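Local coordinates for protein putative exotoxin (superantigen) (Streptococcus pyogenes, PDB 1TY2) that probably acts as a secreted superantigen toxin of the staphylococcal/streptococcal family and binds a zinc ion, at residues Y18-V23 with F73-I78; N107-G112 with D205-T210; I162-N167 with K199-F204. All blocks are in the same frame, centred on the assembly; numbering follows the deposited sequence.

Interaction 1: residues Y18-V23 with F73-I78; sequences YEIIPV and FGLPYI
The rings of Phe-73 and Tyr-18 both meet the opposite segment, and both are approached obliquely. Phe-73 lies alongside Pro-22, and the two side chains point the same way. Its CZ is 3.7 Å from Pro-22 CG, and its CE2 is close to Pro-22 CB. The CB of Phe-73 leads off from residues 18-23. The first torsion (chi1 -161°) sets CG opposite the backbone N, and this turn brings the ring back to the proline. Tyr-18 crosses Leu-75 at about a right angle, with CE1 3.7 Å from Leu-75 CD1. The other methyl of the leucine, CD2, meets Pro-22 CB at 3.8 Å. One leucine fork therefore bridges the tyrosine and the proline. The hydroxyl of Tyr-18 is hydrogen-bonded to Tyr-190 and Lys-189.

The backbones join where strand 23-26 begins and strand 69-74 ends. This is an antiparallel strand pair of the OB-fold domain. Val-23 and Gly-74 form a hydrogen-bonded pair. Val-23 N donates to Gly-74 O at 2.8 Å, nearly straight at 168°. Gly-74 N returns a bond to Val-23 O at 3.0 Å. The same Val-23 O also takes a CA-H contact from Phe-73 CA at 3.1 Å.

Beyond the strand pair the contact is apolar. Ile-20 reaches head-on to Pro-76, and its CD1 is 3.2 Å from Pro-76 CG. This is tighter than usual carbon packing. Val-23 CG2 slides past Pro-76 CD in the opposite direction. Ile-21 O is buried beside the Pro-76 ring and has no polar partner in the model.

Helix 131-146 packs on Leu-75 through Phe-136, and Gln-132 accepts a bond from Leu-75 N. Ile-21 of the second subunit packs against Val-23 and Pro-76.

Interaction 2: residues N107-G112 with D205-T210; sequences NLLIDG and DIYLWT. With ZN (zinc ion), chain D.
Leu-108 and Ile-206 meet at the apolar centre, with Leu-108 CD1 3.5 Å from Ile-206 CG2. Ile-110 and Leu-208 continue this face, with Ile-110 CG1 4.2 Å from Leu-208 CB. Ile-138 and Leu-142 of helix 131-146 pack on Ile-206. On the other face Leu-109 lies alongside Tyr-207, and both its methyls reach CE1 of the ring at 3.9 Å.

The strands run parallel inside the mixed sheet of the beta-grasp domain. Ile-206 bonds to both Asn-107 and Leu-109, and Leu-208 to both Leu-109 and Asp-111.

At one end Asp-111 grips Thr-210 twice. Its OD1 accepts from Thr-210 N at 3.0 Å, and its OD2 from Thr-210 OG1 at 2.9 Å. A water takes a bond from Gly-112 N, gives one to Leu-208 O, and sits over one face of the Trp-209 ring.

At the other end Asn-107 ND2 donates to Asp-205 OD1 at 2.9 Å. Matching first torsions (chi1 -62° and -59°) set the two side chains alongside. Amide and carboxylate are nearly coplanar (15°), so the bond helps fix the carboxylate's rotation. Asp-205 OD2 binds zinc at 2.1 Å. His-203 binds the same ion, and His-169 is a further zinc ligand known in this protein.

Interaction 3: residues I162-N167 with K199-F204; sequences IAINGN and KDFSHF. With ZN (zinc ion), chain D.
Ile-162 and Ile-164 both pack against the edge of the Phe-201 ring. Ile-162 CG2 lies in the ring plane, 3.6 Å from CE1, and its side chain crosses the phenylalanine at about a right angle. Ile-164 CD1 is 4.0 Å from Phe-201 CD1. One face of the Phe-201 ring carries His-203 N above its centre. On the other side of the sheet, Ala-163 CB touches His-203 CE1 at 3.4 Å. The histidine CG lies between its backbone N and carbonyl carbon (chi1 67°), with the ring beside this methyl.

The strands are antiparallel, but their pairing is irregular. Ala-163 N donates to His-203 O at 2.8 Å. Ala-163 O takes a bond from Ser-202 N, also 2.8 Å, and a weak one from His-203 N. Ser-202 and His-203 thus both face Ala-163, which makes a classic beta bulge. Past it, Asn-165 N donates to Asp-200 O.

His-203 NE2 binds zinc at 2.2 Å, and Asp-205 binds the same ion. His-203 ND1 donates to Ser-202 OG at 2.8 Å, almost in the ring plane, so the bulge serine, a second-shell residue, probably helps to set the imidazole's rotation.

Strand 168-173 flanks strand 157-164 and brings His-169 beside Ala-163. Helix 131-146 packs on the isoleucine face, where Phe-134 meets Phe-204 edge-to-face and touches Ile-162. Ile-196 of strand 195-197 touches both isoleucines.

How the interactions relate
Interaction 1 is buried in the OB-fold domain, about 26 and 25 Å from interactions 2 and 3, centre to centre. It is mostly apolar, with one hydrogen-bonded pair at a strand end. Interactions 2 and 3 are partly buried and belong to the beta-grasp sheet. They share strand 201-209, which pairs in parallel with 105-110 and antiparallel with 157-164. A probable hydrogen bond from Asn-107 N to Phe-204 O joins them. In both, part of the apolar face packs on helix 131-146, while the other face carries the zinc ligands beside Leu-109, Tyr-207 and Ala-163. Each supplies one ligand to the same ion. The helix also touches interaction 1, so it borders all three.

Interaction 1: residues Y18-V23 with F73-I78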
loop_
_atom_site.group_PDB
_atom_site.type_symbol
_atom_site.label_atom_id
_atom_site.label_comp_id
_atom_site.label_asym_id
_atom_site.label_seq_id
_atom_site.Cartn_x
_atom_site.Cartn_y
_atom_site.Cartn_z
ATOM N N TYR A 18 8.503 -1.949 -2.708
ATOM C CA TYR A 18 7.577 -1.903 -3.829
ATOM C C TYR A 18 6.303 -2.755 -3.780
ATOM O O TYR A 18 5.525 -2.739 -4.734
ATOM C CB TYR A 18 8.354 -2.164 -5.127
ATOM C CG TYR A 18 9.185 -0.967 -5.572
ATOM C CD1 TYR A 18 8.597 0.087 -6.273
ATOM C CD2 TYR A 18 10.548 -0.880 -5.273
ATOM C CE1 TYR A 18 9.336 1.200 -6.667
ATOM C CE2 TYR A 18 11.303 0.235 -5.657
ATOM C CZ TYR A 18 10.688 1.272 -6.356
ATOM O OH TYR A 18 11.410 2.379 -6.744
ATOM N N GLU A 19 6.087 -3.510 -2.705
ATOM C CA GLU A 19 4.839 -4.273 -2.585
ATOM C C GLU A 19 3.943 -3.309 -1.818
ATOM O O GLU A 19 3.777 -3.414 -0.604
ATOM C CB GLU A 19 5.022 -5.577 -1.791
ATOM C CG GLU A 19 5.818 -6.659 -2.525
ATOM C CD GLU A 19 5.389 -8.077 -2.148
ATOM O OE1 GLU A 19 5.054 -8.320 -0.966
ATOM O OE2 GLU A 19 5.401 -8.958 -3.037
ATOM N N ILE A 20 3.373 -2.353 -2.542
ATOM C CA ILE A 20 2.547 -1.325 -1.929
ATOM C C ILE A 20 1.430 -0.847 -2.847
ATOM O O ILE A 20 1.516 -0.972 -4.066
ATOM C CB ILE A 20 3.438 -0.121 -1.574
ATOM C CG1 ILE A 20 2.631 0.990 -0.910
ATOM C CG2 ILE A 20 4.088 0.417 -2.846
ATOM C CD1 ILE A 20 3.490 2.176 -0.535
ATOM N N ILE A 21 0.384 -0.294 -2.252
ATOM C CA ILE A 21 -0.731 0.239 -3.018
ATOM C C ILE A 21 -0.397 1.710 -3.237
ATOM O O ILE A 21 -0.119 2.441 -2.286
ATOM C CB ILE A 21 -2.053 0.127 -2.243
ATOM C CG1 ILE A 21 -2.354 -1.342 -1.938
ATOM C CG2 ILE A 21 -3.182 0.733 -3.053
ATOM C CD1 ILE A 21 -2.605 -2.192 -3.162
ATOM N N PRO A 22 -0.391 2.155 -4.499
ATOM C CA PRO A 22 -0.080 3.548 -4.821
ATOM C C PRO A 22 -1.213 4.526 -4.574
ATOM O O PRO A 22 -2.360 4.128 -4.381
ATOM C CB PRO A 22 0.283 3.480 -6.304
ATOM C CG PRO A 22 -0.641 2.425 -6.808
ATOM C CD PRO A 22 -0.549 1.356 -5.730
ATOM N N VAL A 23 -0.856 5.810 -4.570
ATOM C CA VAL A 23 -1.808 6.907 -4.416
ATOM C C VAL A 23 -2.101 7.244 -5.870
ATOM O O VAL A 23 -1.236 7.748 -6.590
ATOM C CB VAL A 23 -1.158 8.119 -3.708
ATOM C CG1 VAL A 23 -2.102 9.306 -3.731
ATOM C CG2 VAL A 23 -0.809 7.751 -2.273
ATOM N N PHE A 73 0.027 10.019 -9.175
ATOM C CA PHE A 73 0.430 8.621 -9.102
ATOM C C PHE A 73 1.764 8.620 -8.378
ATOM O O PHE A 73 2.808 8.918 -8.961
ATOM C CB PHE A 73 0.577 7.952 -10.474
ATOM C CG PHE A 73 0.547 6.438 -10.399
ATOM C CD1 PHE A 73 -0.585 5.727 -10.795
ATOM C CD2 PHE A 73 1.631 5.733 -9.874
ATOM C CE1 PHE A 73 -0.640 4.323 -10.670
ATOM C CE2 PHE A 73 1.590 4.333 -9.743
ATOM C CZ PHE A 73 0.455 3.631 -10.140
ATOM N N GLY A 74 1.710 8.298 -7.093
ATOM C CA GLY A 74 2.907 8.283 -6.283
ATOM C C GLY A 74 2.850 7.216 -5.215
ATOM O O GLY A 74 1.776 6.782 -4.795
ATOM N N LEU A 75 4.020 6.782 -4.774
ATOM C CA LEU A 75 4.090 5.752 -3.750
ATOM C C LEU A 75 4.270 6.437 -2.403
ATOM O O LEU A 75 5.223 7.194 -2.207
ATOM C CB LEU A 75 5.263 4.816 -4.040
ATOM C CG LEU A 75 5.362 4.356 -5.500
ATOM C CD1 LEU A 75 6.564 3.446 -5.679
ATOM C CD2 LEU A 75 4.073 3.640 -5.908
ATOM N N PRO A 76 3.355 6.185 -1.457
ATOM C CA PRO A 76 3.463 6.812 -0.135
ATOM C C PRO A 76 4.735 6.367 0.576
ATOM O O PRO A 76 5.065 5.189 0.569
ATOM C CB PRO A 76 2.192 6.347 0.569
ATOM C CG PRO A 76 1.971 4.982 -0.017
ATOM C CD PRO A 76 2.234 5.222 -1.494
ATOM N N TYR A 77 5.452 7.310 1.178
ATOM C CA TYR A 77 6.693 6.973 1.866
ATOM C C TYR A 77 6.573 6.997 3.384
ATOM O O TYR A 77 7.450 6.508 4.084
ATOM C CB TYR A 77 7.837 7.897 1.401
ATOM C CG TYR A 77 7.647 9.378 1.685
ATOM C CD1 TYR A 77 8.002 9.924 2.921
ATOM C CD2 TYR A 77 7.129 10.232 0.712
ATOM C CE1 TYR A 77 7.850 11.282 3.178
ATOM C CE2 TYR A 77 6.968 11.590 0.954
ATOM C CZ TYR A 77 7.334 12.111 2.189
ATOM O OH TYR A 77 7.192 13.455 2.426
ATOM N N ILE A 78 5.482 7.555 3.890
ATOM C CA ILE A 78 5.270 7.608 5.333
ATOM C C ILE A 78 3.797 7.824 5.631
ATOM O O ILE A 78 3.077 8.384 4.807
ATOM C CB ILE A 78 6.100 8.751 5.983
ATOM C CG1 ILE A 78 6.184 8.527 7.489
ATOM C CG2 ILE A 78 5.456 10.122 5.712
ATOM C CD1 ILE A 78 6.811 7.200 7.869
#

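Interaction 2: residues N107-G112 with D205-T210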
loop_
_atom_site.group_PDB
_atom_site.type_symbol
_atom_site.label_atom_id
_atom_site.label_comp_id
_atom_site.label_asym_id
_atom_site.label_seq_id
_atom_site.Cartn_x
_atom_site.Cartn_y
_atom_site.Cartn_z
ATOM N N ASN A 107 11.671 -4.449 -24.594
ATOM C CA ASN A 107 12.567 -5.581 -24.817
ATOM C C ASN A 107 13.115 -6.066 -23.476
ATOM O O ASN A 107 13.607 -5.270 -22.678
ATOM C CB ASN A 107 13.748 -5.171 -25.704
ATOM C CG ASN A 107 13.316 -4.717 -27.084
ATOM O OD1 ASN A 107 12.695 -5.470 -27.830
ATOM N ND2 ASN A 107 13.649 -3.480 -27.430
ATOM N N LEU A 108 13.024 -7.366 -23.228
ATOM C CA LEU A 108 13.540 -7.934 -21.990
ATOM C C LEU A 108 14.831 -8.691 -22.282
ATOM O O LEU A 108 14.810 -9.735 -22.937
ATOM C CB LEU A 108 12.524 -8.894 -21.371
ATOM C CG LEU A 108 13.057 -9.750 -20.217
ATOM C CD1 LEU A 108 13.473 -8.866 -19.043
ATOM C CD2 LEU A 108 11.983 -10.730 -19.791
ATOM N N LEU A 109 15.951 -8.165 -21.803
ATOM C CA LEU A 109 17.235 -8.820 -22.017
ATOM C C LEU A 109 17.833 -9.315 -20.706
ATOM O O LEU A 109 17.778 -8.621 -19.686
ATOM C CB LEU A 109 18.222 -7.866 -22.693
ATOM C CG LEU A 109 17.804 -7.350 -24.072
ATOM C CD1 LEU A 109 16.948 -6.103 -23.924
ATOM C CD2 LEU A 109 19.040 -7.044 -24.890
ATOM N N ILE A 110 18.409 -10.513 -20.748
ATOM C CA ILE A 110 19.043 -11.130 -19.582
ATOM C C ILE A 110 20.448 -11.554 -19.994
ATOM O O ILE A 110 20.622 -12.381 -20.893
ATOM C CB ILE A 110 18.247 -12.363 -19.106
ATOM C CG1 ILE A 110 16.862 -11.919 -18.624
ATOM C CG2 ILE A 110 19.010 -13.089 -18.003
ATOM C CD1 ILE A 110 15.936 -13.059 -18.248
ATOM N N ASP A 111 21.446 -10.983 -19.330
ATOM C CA ASP A 111 22.839 -11.263 -19.645
ATOM C C ASP A 111 23.126 -10.902 -21.100
ATOM O O ASP A 111 23.747 -11.664 -21.839
ATOM C CB ASP A 111 23.177 -12.736 -19.381
ATOM C CG ASP A 111 23.186 -13.074 -17.901
ATOM O OD1 ASP A 111 23.577 -12.207 -17.094
ATOM O OD2 ASP A 111 22.815 -14.210 -17.544
ATOM N N GLY A 112 22.642 -9.731 -21.506
ATOM C CA GLY A 112 22.864 -9.248 -22.856
ATOM C C GLY A 112 22.115 -9.919 -23.990
ATOM O O GLY A 112 22.304 -9.555 -25.146
ATOM N N ASP A 205 13.338 -0.997 -22.270
ATOM C CA ASP A 205 14.189 -2.178 -22.206
ATOM C C ASP A 205 14.397 -2.530 -20.744
ATOM O O ASP A 205 14.419 -1.654 -19.875
ATOM C CB ASP A 205 15.570 -1.915 -22.821
ATOM C CG ASP A 205 15.504 -1.488 -24.270
ATOM O OD1 ASP A 205 14.885 -2.205 -25.085
ATOM O OD2 ASP A 205 16.087 -0.436 -24.593
ATOM N N ILE A 206 14.540 -3.818 -20.482
ATOM C CA ILE A 206 14.802 -4.305 -19.143
ATOM C C ILE A 206 16.042 -5.178 -19.262
ATOM O O ILE A 206 16.020 -6.218 -19.924
ATOM C CB ILE A 206 13.633 -5.145 -18.594
ATOM C CG1 ILE A 206 12.426 -4.245 -18.344
ATOM C CG2 ILE A 206 14.056 -5.851 -17.315
ATOM C CD1 ILE A 206 12.723 -3.089 -17.416
ATOM N N TYR A 207 17.123 -4.725 -18.638
ATOM C CA TYR A 207 18.395 -5.431 -18.652
ATOM C C TYR A 207 18.646 -6.081 -17.301
ATOM O O TYR A 207 18.927 -5.393 -16.323
ATOM C CB TYR A 207 19.543 -4.457 -18.928
ATOM C CG TYR A 207 19.538 -3.840 -20.304
ATOM C CD1 TYR A 207 19.979 -4.560 -21.416
ATOM C CD2 TYR A 207 19.110 -2.530 -20.494
ATOM C CE1 TYR A 207 19.997 -3.982 -22.689
ATOM C CE2 TYR A 207 19.120 -1.941 -21.762
ATOM C CZ TYR A 207 19.565 -2.671 -22.854
ATOM O OH TYR A 207 19.578 -2.089 -24.107
ATOM N N LEU A 208 18.544 -7.398 -17.239
ATOM C CA LEU A 208 18.806 -8.084 -15.986
ATOM C C LEU A 208 20.137 -8.818 -16.114
ATOM O O LEU A 208 20.459 -9.353 -17.177
ATOM C CB LEU A 208 17.676 -9.060 -15.667
ATOM C CG LEU A 208 16.309 -8.388 -15.519
ATOM C CD1 LEU A 208 15.259 -9.442 -15.216
ATOM C CD2 LEU A 208 16.359 -7.333 -14.405
ATOM N N TRP A 209 20.916 -8.829 -15.039
ATOM C CA TRP A 209 22.211 -9.497 -15.059
ATOM C C TRP A 209 22.372 -10.492 -13.919
ATOM O O TRP A 209 21.877 -10.272 -12.813
ATOM C CB TRP A 209 23.332 -8.462 -14.992
ATOM C CG TRP A 209 23.162 -7.361 -15.982
ATOM C CD1 TRP A 209 22.466 -6.199 -15.806
ATOM C CD2 TRP A 209 23.653 -7.337 -17.324
ATOM N NE1 TRP A 209 22.491 -5.452 -16.959
ATOM C CE2 TRP A 209 23.213 -6.126 -17.908
ATOM C CE3 TRP A 209 24.420 -8.222 -18.094
ATOM C CZ2 TRP A 209 23.518 -5.775 -19.229
ATOM C CZ3 TRP A 209 24.723 -7.874 -19.410
ATOM C CH2 TRP A 209 24.271 -6.659 -19.963
ATOM N N THR A 210 23.068 -11.591 -14.199
ATOM C CA THR A 210 23.307 -12.618 -13.193
ATOM C C THR A 210 24.759 -12.554 -12.729
ATOM O O THR A 210 25.180 -13.324 -11.867
ATOM C CB THR A 210 23.041 -14.032 -13.746
ATOM O OG1 THR A 210 23.916 -14.283 -14.853
ATOM C CG2 THR A 210 21.585 -14.166 -14.192
HETATM ZN ZN ZN D . 15.842 0.392 -26.473
HETATM O O HOH W 1 21.047 -7.798 -19.927
HETATM O O HOH W 2 15.874 -0.987 -27.450
#

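Interaction 3: residues I162-N167 with K199-F204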
loop_
_atom_site.group_PDB
_atom_site.type_symbol
_atom_site.label_atom_id
_atom_site.label_comp_id
_atom_site.label_asym_id
_atom_site.label_seq_id
_atom_site.Cartn_x
_atom_site.Cartn_y
_atom_site.Cartn_z
ATOM N N ILE A 162 14.052 3.837 -20.657
ATOM C CA ILE A 162 12.872 4.333 -21.354
ATOM C C ILE A 162 13.340 5.101 -22.578
ATOM O O ILE A 162 14.034 6.111 -22.450
ATOM C CB ILE A 162 12.048 5.294 -20.475
ATOM C CG1 ILE A 162 11.698 4.625 -19.146
ATOM C CG2 ILE A 162 10.775 5.706 -21.213
ATOM C CD1 ILE A 162 10.786 3.446 -19.288
ATOM N N ALA A 163 12.966 4.619 -23.761
ATOM C CA ALA A 163 13.361 5.272 -25.004
ATOM C C ALA A 163 12.322 6.288 -25.466
ATOM O O ALA A 163 11.149 5.955 -25.649
ATOM C CB ALA A 163 13.589 4.229 -26.091
ATOM N N ILE A 164 12.767 7.527 -25.654
ATOM C CA ILE A 164 11.897 8.610 -26.104
ATOM C C ILE A 164 12.456 9.209 -27.395
ATOM O O ILE A 164 13.669 9.257 -27.587
ATOM C CB ILE A 164 11.806 9.729 -25.041
ATOM C CG1 ILE A 164 11.218 9.167 -23.747
ATOM C CG2 ILE A 164 10.959 10.881 -25.558
ATOM C CD1 ILE A 164 9.819 8.603 -23.904
ATOM N N ASN A 165 11.567 9.661 -28.275
ATOM C CA ASN A 165 11.984 10.261 -29.539
ATOM C C ASN A 165 12.988 11.374 -29.270
ATOM O O ASN A 165 12.780 12.213 -28.391
ATOM C CB ASN A 165 10.777 10.838 -30.289
ATOM C CG ASN A 165 9.662 9.823 -30.480
ATOM O OD1 ASN A 165 9.899 8.692 -30.909
ATOM N ND2 ASN A 165 8.434 10.228 -30.169
ATOM N N GLY A 166 14.079 11.376 -30.028
ATOM C CA GLY A 166 15.102 12.389 -29.844
ATOM C C GLY A 166 16.348 11.777 -29.242
ATOM O O GLY A 166 17.200 12.485 -28.704
ATOM N N ASN A 167 16.444 10.453 -29.331
ATOM C CA ASN A 167 17.579 9.705 -28.803
ATOM C C ASN A 167 17.738 9.838 -27.293
ATOM O O ASN A 167 18.855 9.840 -26.775
ATOM C CB ASN A 167 18.871 10.153 -29.489
ATOM C CG ASN A 167 18.835 9.938 -30.983
ATOM O OD1 ASN A 167 18.617 8.820 -31.454
ATOM N ND2 ASN A 167 19.051 11.008 -31.740
ATOM N N LYS A 199 3.068 10.307 -26.368
ATOM C CA LYS A 199 3.261 10.457 -27.810
ATOM C C LYS A 199 4.740 10.566 -28.187
ATOM O O LYS A 199 5.085 10.561 -29.367
ATOM C CB LYS A 199 2.495 11.678 -28.332
ATOM C CG LYS A 199 2.980 13.023 -27.816
ATOM C CD LYS A 199 2.034 14.139 -28.275
ATOM C CE LYS A 199 2.511 15.514 -27.825
ATOM N NZ LYS A 199 3.852 15.868 -28.376
ATOM N N ASP A 200 5.607 10.668 -27.182
ATOM C CA ASP A 200 7.052 10.749 -27.408
ATOM C C ASP A 200 7.692 9.404 -27.072
ATOM O O ASP A 200 8.853 9.152 -27.397
ATOM C CB ASP A 200 7.699 11.813 -26.515
ATOM C CG ASP A 200 7.301 13.222 -26.891
ATOM O OD1 ASP A 200 7.299 13.542 -28.098
ATOM O OD2 ASP A 200 7.006 14.018 -25.972
ATOM N N PHE A 201 6.919 8.545 -26.416
ATOM C CA PHE A 201 7.393 7.231 -25.991
ATOM C C PHE A 201 7.601 6.223 -27.118
ATOM O O PHE A 201 6.670 5.900 -27.860
ATOM C CB PHE A 201 6.419 6.651 -24.962
ATOM C CG PHE A 201 6.812 5.294 -24.448
ATOM C CD1 PHE A 201 7.933 5.137 -23.635
ATOM C CD2 PHE A 201 6.055 4.170 -24.773
ATOM C CE1 PHE A 201 8.294 3.878 -23.152
ATOM C CE2 PHE A 201 6.409 2.900 -24.294
ATOM C CZ PHE A 201 7.527 2.756 -23.484
ATOM N N SER A 202 8.829 5.717 -27.221
ATOM C CA SER A 202 9.181 4.724 -28.233
ATOM C C SER A 202 8.991 3.302 -27.702
ATOM O O SER A 202 8.173 2.539 -28.221
ATOM C CB SER A 202 10.632 4.911 -28.683
ATOM O OG SER A 202 11.045 3.830 -29.504
ATOM N N HIS A 203 9.749 2.951 -26.668
ATOM C CA HIS A 203 9.666 1.626 -26.054
ATOM C C HIS A 203 10.553 1.609 -24.816
ATOM O O HIS A 203 11.189 2.610 -24.481
ATOM C CB HIS A 203 10.162 0.551 -27.019
ATOM C CG HIS A 203 11.627 0.643 -27.314
ATOM N ND1 HIS A 203 12.173 1.667 -28.059
ATOM C CD2 HIS A 203 12.666 -0.131 -26.921
ATOM C CE1 HIS A 203 13.485 1.518 -28.112
ATOM N NE2 HIS A 203 13.809 0.436 -27.428
ATOM N N PHE A 204 10.609 0.463 -24.147
ATOM C CA PHE A 204 11.439 0.334 -22.960
ATOM C C PHE A 204 12.239 -0.959 -23.016
ATOM O O PHE A 204 11.876 -1.895 -23.733
ATOM C CB PHE A 204 10.572 0.362 -21.695
ATOM C CG PHE A 204 9.826 -0.912 -21.438
ATOM C CD1 PHE A 204 10.427 -1.955 -20.737
ATOM C CD2 PHE A 204 8.524 -1.078 -21.900
ATOM C CE1 PHE A 204 9.741 -3.147 -20.502
ATOM C CE2 PHE A 204 7.827 -2.266 -21.671
ATOM C CZ PHE A 204 8.436 -3.303 -20.971
HETATM ZN ZN ZN D . 15.842 0.392 -26.473
HETATM O O HOH W 2 15.874 -0.987 -27.450
#